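PDB 4AIV: probable nitrite reductase [nad(p)h] small subunit NIRD from Mycobacterium tuberculosis, which is probably required as the small partner of NirB for the NADH-dependent reduction of nitrite to ammonium in nitrate assimilation. Local coordinates for residues F38-G43 with G70-Q75. Sequence-based numbering, arbitrary orientation.
Sequences FRLDDG and GRAMVQ
Phe38 meets Val74 through the far end of its ring: CZ lies 3.6 Å from Val74 CG2, and CE2 is 3.9 Å from that methyl. The approach is oblique to the ring, and the two side chains cross at about a right angle. Val74 has CG2 anti to its backbone N, and this branch makes the close approach, with CG1 farther from the ring. The phenylalanine backbone pairs with His46 and that of Val74 with Phe83, which assigns the two residues to different sheets. Two positions along, beyond Arg39, Leu40 repeats the pattern on a smaller scale. Its chi1 of -52° sets CG anti to the carbonyl carbon; with CD1 anti to CA (chi2 -175°), that branch extends to 3.7 Å from Ala72 CB. Both Phe38 and Leu40 also touch Val65, from the strand beside 71-75, while Met73 directs its CB away from this interface. A type I beta turn from Leu40 to Gly43 follows, closed by Gly43 N to Leu40 O at 2.9 Å; Asp42 OD1 is hydrogen-bonded to Ser44 OG, and Gly43 O accepts a hydrogen bond from Tyr16 OH. No hydrogen bond spans the two segments. With the CA atoms of Phe38 and Val74 9.1 Å apart, and those of Leu40 and Ala72 8.5 Å apart, strand 34-39 with the turn that follows faces strand 71-75 through side chains, not as a hydrogen-bonded neighbour. This apolar packing joins the sheet holding 34-39 to the small antiparallel sheet (64-68, 71-75, 82-84) of the Rieske-like fold, probably the counterpart of the Rieske cluster-binding subdomain.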
ATOM      1  N   PHE A  38       4.314  -0.105   1.530  1.00  7.80           N
ATOM      2  CA  PHE A  38       4.873  -0.487   2.825  1.00  8.90           C
ATOM      3  C   PHE A  38       5.652  -1.808   2.719  1.00 13.56           C
ATOM      4  O   PHE A  38       5.199  -2.753   2.074  1.00 10.90           O
ATOM      5  CB  PHE A  38       3.748  -0.713   3.843  1.00  7.13           C
ATOM      6  CG  PHE A  38       2.821   0.465   4.029  1.00 11.72           C
ATOM      7  CD1 PHE A  38       1.715   0.638   3.202  1.00 11.84           C
ATOM      8  CD2 PHE A  38       3.042   1.383   5.049  1.00  9.05           C
ATOM      9  CE1 PHE A  38       0.846   1.710   3.392  1.00 12.38           C
ATOM     10  CE2 PHE A  38       2.177   2.466   5.242  1.00 11.21           C
ATOM     11  CZ  PHE A  38       1.086   2.629   4.410  1.00 10.12           C
ATOM     12  N   ARG A  39       6.802  -1.878   3.380  1.00 11.39           N
ATOM     13  CA  ARG A  39       7.473  -3.154   3.635  1.00 11.30           C
ATOM     14  C   ARG A  39       7.192  -3.580   5.088  1.00 12.93           C
ATOM     15  O   ARG A  39       7.251  -2.759   6.008  1.00  9.93           O
ATOM     16  CB  ARG A  39       8.977  -3.021   3.381  1.00 11.37           C
ATOM     17  CG  ARG A  39       9.856  -4.081   4.037  1.00 12.79           C
ATOM     18  CD  ARG A  39      11.322  -3.861   3.657  1.00 12.12           C
ATOM     19  NE  ARG A  39      12.226  -4.741   4.395  1.00 10.95           N
ATOM     20  CZ  ARG A  39      13.551  -4.730   4.275  1.00  9.77           C
ATOM     21  NH1 ARG A  39      14.147  -3.889   3.437  1.00  8.93           N
ATOM     22  NH2 ARG A  39      14.281  -5.572   4.995  1.00 10.57           N
ATOM     23  N   LEU A  40       6.868  -4.855   5.297  1.00 11.25           N
ATOM     24  CA  LEU A  40       6.588  -5.354   6.645  1.00 10.60           C
ATOM     25  C   LEU A  40       7.765  -6.152   7.203  1.00 11.59           C
ATOM     26  O   LEU A  40       8.689  -6.506   6.469  1.00  8.40           O
ATOM     27  CB  LEU A  40       5.330  -6.230   6.646  1.00  8.85           C
ATOM     28  CG  LEU A  40       4.069  -5.629   6.014  1.00 11.81           C
ATOM     29  CD1 LEU A  40       2.883  -6.564   6.192  1.00  9.20           C
ATOM     30  CD2 LEU A  40       3.754  -4.245   6.598  1.00 12.74           C
ATOM     31  N   ASP A  41       7.714  -6.446   8.502  1.00  9.01           N
ATOM     32  CA  ASP A  41       8.753  -7.243   9.156  1.00  9.25           C
ATOM     33  C   ASP A  41       8.957  -8.616   8.544  1.00 10.57           C
ATOM     34  O   ASP A  41      10.084  -9.118   8.525  1.00 10.23           O
ATOM     35  CB  ASP A  41       8.488  -7.379  10.654  1.00  9.58           C
ATOM     36  CG  ASP A  41       8.789  -6.096  11.413  1.00 23.10           C
ATOM     37  OD1 ASP A  41       9.570  -5.261  10.889  1.00 21.16           O
ATOM     38  OD2 ASP A  41       8.242  -5.924  12.525  1.00 20.75           O
ATOM     39  N   ASP A  42       7.883  -9.226   8.042  1.00  7.78           N
ATOM     40  CA  ASP A  42       8.004 -10.536   7.390  1.00 10.19           C
ATOM     41  C   ASP A  42       8.646 -10.449   5.994  1.00 11.88           C
ATOM     42  O   ASP A  42       8.779 -11.459   5.292  1.00  7.27           O
ATOM     43  CB  ASP A  42       6.656 -11.275   7.353  1.00 10.97           C
ATOM     44  CG  ASP A  42       5.704 -10.758   6.255  1.00 13.43           C
ATOM     45  OD1 ASP A  42       5.969  -9.704   5.628  1.00  9.74           O
ATOM     46  OD2 ASP A  42       4.672 -11.428   6.022  1.00 12.10           O
ATOM     47  N   GLY A  43       9.036  -9.240   5.600  1.00  7.76           N
ATOM     48  CA  GLY A  43       9.715  -9.024   4.331  1.00  8.49           C
ATOM     49  C   GLY A  43       8.812  -8.610   3.174  1.00  9.19           C
ATOM     50  O   GLY A  43       9.290  -8.107   2.150  1.00 11.71           O
ATOM     51  N   GLY A  70      -4.137 -10.456  13.963  1.00 29.21           N
ATOM     52  CA  GLY A  70      -3.095 -11.075  13.161  1.00 29.21           C
ATOM     53  C   GLY A  70      -3.022 -10.563  11.733  1.00 28.00           C
ATOM     54  O   GLY A  70      -2.112 -10.916  10.981  1.00 33.22           O
ATOM     55  N   ARG A  71      -3.978  -9.721  11.356  1.00 24.51           N
ATOM     56  CA  ARG A  71      -4.074  -9.249   9.978  1.00 21.50           C
ATOM     57  C   ARG A  71      -3.372  -7.903   9.792  1.00 20.43           C
ATOM     58  O   ARG A  71      -3.677  -6.938  10.493  1.00 16.54           O
ATOM     59  CB  ARG A  71      -5.538  -9.140   9.575  1.00 24.14           C
ATOM     60  CG  ARG A  71      -5.748  -8.952   8.105  1.00 24.28           C
ATOM     61  CD  ARG A  71      -7.150  -9.328   7.742  1.00 26.21           C
ATOM     62  NE  ARG A  71      -7.405  -9.087   6.333  1.00 21.79           N
ATOM     63  CZ  ARG A  71      -8.620  -9.010   5.811  1.00 22.54           C
ATOM     64  NH1 ARG A  71      -9.682  -9.154   6.596  1.00 22.83           N
ATOM     65  NH2 ARG A  71      -8.769  -8.778   4.514  1.00 22.91           N
ATOM     66  N   ALA A  72      -2.430  -7.851   8.850  1.00 13.06           N
ATOM     67  CA  ALA A  72      -1.624  -6.653   8.631  1.00 16.27           C
ATOM     68  C   ALA A  72      -2.491  -5.496   8.133  1.00 10.77           C
ATOM     69  O   ALA A  72      -3.321  -5.653   7.233  1.00 12.94           O
ATOM     70  CB  ALA A  72      -0.499  -6.942   7.646  1.00 16.18           C
ATOM     71  N   MET A  73      -2.315  -4.329   8.726  1.00 13.22           N
ATOM     72  CA  MET A  73      -3.130  -3.203   8.312  1.00 11.86           C
ATOM     73  C   MET A  73      -2.385  -1.899   8.453  1.00 10.07           C
ATOM     74  O   MET A  73      -1.317  -1.842   9.059  1.00 11.35           O
ATOM     75  CB  MET A  73      -4.458  -3.171   9.091  1.00 11.75           C
ATOM     76  CG  MET A  73      -4.319  -3.218  10.618  1.00 21.20           C
ATOM     77  SD  MET A  73      -3.791  -1.660  11.374  1.00 22.79           S
ATOM     78  CE  MET A  73      -4.421  -1.871  13.045  1.00 25.24           C
ATOM     79  N   VAL A  74      -2.951  -0.852   7.867  1.00  9.23           N
ATOM     80  CA  VAL A  74      -2.463   0.499   8.094  1.00 10.62           C
ATOM     81  C   VAL A  74      -3.623   1.348   8.628  1.00 12.03           C
ATOM     82  O   VAL A  74      -4.759   1.246   8.147  1.00 11.30           O
ATOM     83  CB  VAL A  74      -1.867   1.116   6.797  1.00 10.03           C
ATOM     84  CG1 VAL A  74      -2.902   1.130   5.673  1.00  9.38           C
ATOM     85  CG2 VAL A  74      -1.328   2.526   7.060  1.00 10.42           C
ATOM     86  N   GLN A  75      -3.347   2.162   9.640  1.00 10.99           N
ATOM     87  CA  GLN A  75      -4.346   3.097  10.133  1.00 15.97           C
ATOM     88  C   GLN A  75      -4.146   4.460   9.504  1.00 17.43           C
ATOM     89  O   GLN A  75      -3.035   4.983   9.489  1.00 15.58           O
ATOM     90  CB  GLN A  75      -4.302   3.193  11.654  1.00 16.36           C
ATOM     91  CG  GLN A  75      -4.944   2.000  12.315  1.00 26.28           C
ATOM     92  CD  GLN A  75      -4.915   2.094  13.814  1.00 34.27           C
ATOM     93  OE1 GLN A  75      -3.859   2.333  14.408  1.00 32.07           O
ATOM     94  NE2 GLN A  75      -6.078   1.915  14.444  1.00 29.26           N
TER